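Local atomic coordinates of type-2 restriction enzyme NlaIV (Neisseria lactamica, PDB entry 6QM2), a protein that cuts double-stranded DNA at the sequence 5'-GGNNCC-3', cleaving after the third base to leave blunt ends with 5'-phosphates. Residues D156-N161 with Q204-R209; A197-V202 with L214-F219. All blocks are in the same frame, centred on the assembly; numbering follows the deposited sequence.

Contact 1: D156-N161 with Q204-R209; sequences DGWAIN and QNPATR
W158 and Q204 are the residues whose backbones come nearest across this contact, their CA atoms 7.1 Å apart. The 156-161 segment is an irregular loop between strands 138-147 and 162-165; Q204 ends helix 191-204, and N205 is the first residue to leave helical angles. The Q204 side chain, extended beyond CG, reaches toward the loop, and its amide oxygen OE1 accepts from the backbone N of A159 at 2.9 Å. The donor lies in the carbonyl plane, on a lone pair, with an N-H...O angle of 153°. The methyl of A159 packs beside the same amide, its CB 3.8 Å from Q204 OE1. W158 runs the other way past Q204, its ring plane turned 72° from the amide. With CG beside the backbone N (chi1 -59°), the indole extends along the glutamine stem, and Q204 CB lies 3.7 Å from W158 CZ3. The far edge of the ring meets the turn in its own plane, where W158 CZ3 is 3.6 Å from N205 N. Beyond it, P206 CD makes a looser apolar contact with W158 CH2 at 4.5 Å. N205 in turn shapes the chain: its OD1 takes the backbone N of A207 at 3.0 Å, forming an Asx turn. The contact thus ties the C-terminal end of helix 191-204 to the loop before strand 162-165: the Q204 amide oxygen satisfies the A159 N-H of an irregular loop, while the indole runs along the aliphatic part of Q204 and meets the turn at its edge.

Contact 2: A197-V202 with L214-F219; sequences AIEETV and LWKRKF
W215, near the N-terminal end of the 215-227 helix, lays one face of its indole against helix 191-204, where E199 and V202 cover it. The axes of 197-202 and 215-219 approach to 10.7 Å, and their directions differ by 140°, roughly antiparallel. CG of W215 is anti to the backbone N (chi1 -155°), carrying the indole across to the other helix. Over this face two CH-pi contacts divide the ring system: E199 CA stands 4.3 Å from the centroid of the six-membered ring of W215, and V202 CG2 stands 4.0 Å from that of the five-membered ring. At the benzo end of the indole, I198 CG2 packs 3.8 Å from W215 CZ2. The E199 stem continues past the ring, its CG 3.7 Å from W215 CE3, and the extended chain delivers the carboxylate to the stem of K216, with E199 OE2 3.6 Å from K216 CB. This is contact with the aliphatic part of the lysine; its ammonium turns to E220 and the carbonyl of I233, leaving E199 OE1 5.0 Å from K216 NZ. A water joins the helices instead: it lies 2.9 Å from E199 OE2 and takes the N-H of K216. I114 and I115 of helix 107-116 also pack on W215, whose NE1 makes a weak hydrogen bond to S111 O. Between 197-202 and 214-219 the contact is therefore mainly apolar packing on one indole, with a water-mediated link at the partly exposed side, where any pull between glutamate and lysine is probably modest.

Both contacts use helix 191-204: contact 1 takes its C-terminal end and the turn beyond, contact 2 the turns just before. Contact 2 is the more buried, joining two helices, whereas contact 1 is partly buried and joins a loop to the end of a helix and the turn after it. A tryptophan takes part in both: it shares contact 1 about equally with Q204, its edge meeting backbone near a direct hydrogen bond, and carries the largest share of contact 2, its face covered and the polar link running through water. The two meet where T208 OG1 lies 2.7 Å from V202 O, a probable hydrogen bond, and where A159 and I160 pack on T201. F107 of helix 107-116 touches both.

Contact 1: D156-N161 with Q204-R209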
# COMPACT_ATOMS: atom_id res chain seq x y z
N ASP A 156 8.87 -28.96 6.52
CA ASP A 156 8.16 -30.22 6.57
C ASP A 156 7.47 -30.47 5.23
O ASP A 156 6.62 -29.67 4.82
CB ASP A 156 7.14 -30.23 7.71
CG ASP A 156 6.57 -31.62 7.96
OD1 ASP A 156 7.35 -32.50 8.39
OD2 ASP A 156 5.37 -31.83 7.70
N GLY A 157 7.84 -31.56 4.56
CA GLY A 157 7.18 -32.02 3.33
C GLY A 157 7.82 -31.61 2.02
O GLY A 157 7.39 -32.06 0.95
N TRP A 158 8.83 -30.74 2.08
CA TRP A 158 9.60 -30.30 0.91
C TRP A 158 11.06 -30.14 1.30
O TRP A 158 11.37 -29.90 2.47
CB TRP A 158 9.06 -28.97 0.38
CG TRP A 158 7.63 -29.04 -0.01
CD1 TRP A 158 6.55 -28.84 0.79
CD2 TRP A 158 7.11 -29.34 -1.31
NE1 TRP A 158 5.39 -29.00 0.08
CE2 TRP A 158 5.70 -29.30 -1.22
CE3 TRP A 158 7.70 -29.64 -2.54
CZ2 TRP A 158 4.87 -29.55 -2.31
CZ3 TRP A 158 6.88 -29.89 -3.63
CH2 TRP A 158 5.48 -29.84 -3.51
N ALA A 159 11.95 -30.27 0.32
CA ALA A 159 13.39 -30.18 0.57
C ALA A 159 13.82 -28.76 0.94
O ALA A 159 14.71 -28.59 1.77
CB ALA A 159 14.18 -30.69 -0.61
N ILE A 160 13.19 -27.75 0.33
CA ILE A 160 13.45 -26.34 0.66
C ILE A 160 12.18 -25.67 1.19
O ILE A 160 11.07 -26.08 0.84
CB ILE A 160 14.03 -25.54 -0.55
CG1 ILE A 160 14.59 -24.19 -0.08
CG2 ILE A 160 12.98 -25.34 -1.65
CD1 ILE A 160 15.51 -23.53 -1.08
N ASN A 161 12.35 -24.66 2.05
CA ASN A 161 11.23 -23.92 2.62
C ASN A 161 10.49 -23.14 1.55
O ASN A 161 11.06 -22.24 0.93
CB ASN A 161 11.69 -22.97 3.73
CG ASN A 161 10.52 -22.32 4.46
OD1 ASN A 161 9.46 -22.92 4.63
ND2 ASN A 161 10.72 -21.08 4.91
N GLN A 204 10.27 -33.01 -6.58
CA GLN A 204 9.12 -33.03 -5.65
C GLN A 204 7.93 -32.25 -6.19
O GLN A 204 6.80 -32.70 -6.10
CB GLN A 204 9.51 -32.47 -4.28
CG GLN A 204 10.45 -33.35 -3.47
CD GLN A 204 10.94 -32.69 -2.19
OE1 GLN A 204 10.77 -31.49 -1.99
NE2 GLN A 204 11.57 -33.48 -1.32
N ASN A 205 8.22 -31.08 -6.76
CA ASN A 205 7.21 -30.18 -7.30
C ASN A 205 6.69 -30.72 -8.64
O ASN A 205 7.46 -30.79 -9.59
CB ASN A 205 7.84 -28.79 -7.49
CG ASN A 205 6.88 -27.74 -8.01
OD1 ASN A 205 5.70 -28.01 -8.26
ND2 ASN A 205 7.39 -26.53 -8.18
N PRO A 206 5.39 -31.08 -8.73
CA PRO A 206 4.85 -31.57 -10.01
C PRO A 206 5.01 -30.59 -11.19
O PRO A 206 5.15 -31.04 -12.32
CB PRO A 206 3.36 -31.79 -9.71
CG PRO A 206 3.29 -31.99 -8.24
CD PRO A 206 4.37 -31.10 -7.67
N ALA A 207 4.98 -29.29 -10.91
CA ALA A 207 5.13 -28.26 -11.93
C ALA A 207 6.50 -28.27 -12.61
O ALA A 207 6.59 -28.07 -13.82
CB ALA A 207 4.84 -26.88 -11.34
N THR A 208 7.56 -28.50 -11.83
CA THR A 208 8.93 -28.49 -12.35
C THR A 208 9.53 -29.89 -12.56
O THR A 208 10.71 -30.02 -12.87
CB THR A 208 9.84 -27.66 -11.43
OG1 THR A 208 9.85 -28.24 -10.13
CG2 THR A 208 9.34 -26.23 -11.32
N ARG A 209 8.72 -30.94 -12.43
CA ARG A 209 9.21 -32.32 -12.53
C ARG A 209 9.73 -32.70 -13.92
O ARG A 209 10.62 -33.54 -14.04
CB ARG A 209 8.12 -33.30 -12.10
CG ARG A 209 8.58 -34.74 -11.93
CD ARG A 209 7.50 -35.58 -11.27
NE ARG A 209 7.27 -35.16 -9.89
CZ ARG A 209 6.13 -35.31 -9.21
NH1 ARG A 209 5.06 -35.88 -9.75
NH2 ARG A 209 6.06 -34.86 -7.95

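Contact 2: A197-V202 with L214-F219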
# COMPACT_ATOMS: atom_id res chain seq x y z
N ALA A 197 19.05 -29.14 -2.14
CA ALA A 197 17.64 -28.94 -1.80
C ALA A 197 16.83 -28.49 -3.01
O ALA A 197 15.76 -29.04 -3.28
CB ALA A 197 17.49 -27.95 -0.65
N ILE A 198 17.36 -27.51 -3.75
CA ILE A 198 16.71 -27.02 -4.98
C ILE A 198 16.53 -28.18 -5.96
O ILE A 198 15.43 -28.37 -6.48
CB ILE A 198 17.50 -25.88 -5.68
CG1 ILE A 198 17.61 -24.62 -4.80
CG2 ILE A 198 16.85 -25.51 -7.02
CD1 ILE A 198 16.31 -23.87 -4.54
N GLU A 199 17.59 -28.95 -6.19
CA GLU A 199 17.54 -30.09 -7.11
C GLU A 199 16.39 -31.02 -6.80
O GLU A 199 15.62 -31.39 -7.69
CB GLU A 199 18.86 -30.88 -7.09
CG GLU A 199 18.95 -31.98 -8.15
CD GLU A 199 20.01 -33.02 -7.85
OE1 GLU A 199 21.00 -32.72 -7.14
OE2 GLU A 199 19.85 -34.16 -8.35
N GLU A 200 16.28 -31.42 -5.54
CA GLU A 200 15.25 -32.37 -5.13
C GLU A 200 13.86 -31.75 -5.19
O GLU A 200 12.92 -32.37 -5.69
CB GLU A 200 15.54 -32.93 -3.73
CG GLU A 200 14.68 -34.13 -3.33
CD GLU A 200 14.73 -35.27 -4.33
OE1 GLU A 200 15.81 -35.51 -4.92
OE2 GLU A 200 13.69 -35.93 -4.52
N THR A 201 13.75 -30.50 -4.72
CA THR A 201 12.50 -29.74 -4.82
C THR A 201 11.97 -29.68 -6.26
O THR A 201 10.76 -29.71 -6.46
CB THR A 201 12.67 -28.30 -4.29
OG1 THR A 201 13.24 -28.35 -2.98
CG2 THR A 201 11.33 -27.59 -4.20
N VAL A 202 12.87 -29.60 -7.24
CA VAL A 202 12.48 -29.62 -8.65
C VAL A 202 11.67 -30.89 -8.96
O VAL A 202 10.63 -30.82 -9.61
CB VAL A 202 13.70 -29.49 -9.61
CG1 VAL A 202 13.32 -29.79 -11.05
CG2 VAL A 202 14.30 -28.09 -9.54
N LEU A 214 17.58 -34.19 -15.85
CA LEU A 214 18.89 -33.70 -16.26
C LEU A 214 19.49 -32.66 -15.30
O LEU A 214 20.68 -32.37 -15.39
CB LEU A 214 18.80 -33.12 -17.69
CG LEU A 214 18.10 -33.97 -18.76
CD1 LEU A 214 18.15 -33.28 -20.12
CD2 LEU A 214 18.68 -35.38 -18.85
N TRP A 215 18.68 -32.15 -14.37
CA TRP A 215 18.99 -30.94 -13.58
C TRP A 215 20.38 -30.89 -12.94
O TRP A 215 21.05 -29.85 -13.02
CB TRP A 215 17.92 -30.72 -12.48
CG TRP A 215 17.80 -29.29 -12.04
CD1 TRP A 215 16.90 -28.38 -12.50
CD2 TRP A 215 18.62 -28.61 -11.09
NE1 TRP A 215 17.11 -27.16 -11.89
CE2 TRP A 215 18.16 -27.27 -11.02
CE3 TRP A 215 19.70 -28.99 -10.28
CZ2 TRP A 215 18.74 -26.31 -10.18
CZ3 TRP A 215 20.28 -28.04 -9.44
CH2 TRP A 215 19.79 -26.71 -9.39
N LYS A 216 20.81 -31.98 -12.30
CA LYS A 216 22.09 -32.02 -11.59
C LYS A 216 23.27 -31.82 -12.54
O LYS A 216 24.13 -30.97 -12.29
CB LYS A 216 22.25 -33.36 -10.85
CG LYS A 216 23.49 -33.48 -9.96
CD LYS A 216 23.68 -34.91 -9.48
CE LYS A 216 25.14 -35.22 -9.16
NZ LYS A 216 25.68 -34.33 -8.10
N ARG A 217 23.29 -32.61 -13.61
CA ARG A 217 24.35 -32.54 -14.63
C ARG A 217 24.36 -31.15 -15.28
O ARG A 217 25.40 -30.48 -15.30
CB ARG A 217 24.16 -33.64 -15.68
CG ARG A 217 25.33 -33.83 -16.65
CD ARG A 217 25.04 -34.87 -17.72
NE ARG A 217 23.83 -34.55 -18.51
CZ ARG A 217 23.76 -33.67 -19.51
NH1 ARG A 217 24.82 -32.97 -19.91
NH2 ARG A 217 22.59 -33.48 -20.13
N LYS A 218 23.20 -30.71 -15.76
CA LYS A 218 23.06 -29.40 -16.40
C LYS A 218 23.56 -28.25 -15.52
O LYS A 218 24.16 -27.30 -16.02
CB LYS A 218 21.61 -29.13 -16.81
CG LYS A 218 21.13 -30.01 -17.96
CD LYS A 218 19.86 -29.48 -18.60
CE LYS A 218 20.13 -28.23 -19.44
NZ LYS A 218 19.04 -27.99 -20.43
N PHE A 219 23.30 -28.34 -14.21
CA PHE A 219 23.78 -27.33 -13.27
C PHE A 219 25.29 -27.39 -13.07
O PHE A 219 25.96 -26.34 -13.06
CB PHE A 219 23.09 -27.45 -11.90
CG PHE A 219 23.63 -26.47 -10.90
CD1 PHE A 219 23.17 -25.16 -10.88
CD2 PHE A 219 24.64 -26.84 -10.02
CE1 PHE A 219 23.69 -24.24 -9.98
CE2 PHE A 219 25.17 -25.93 -9.11
CZ PHE A 219 24.69 -24.63 -9.09
O HOH W 1 18.78 -34.23 -11.09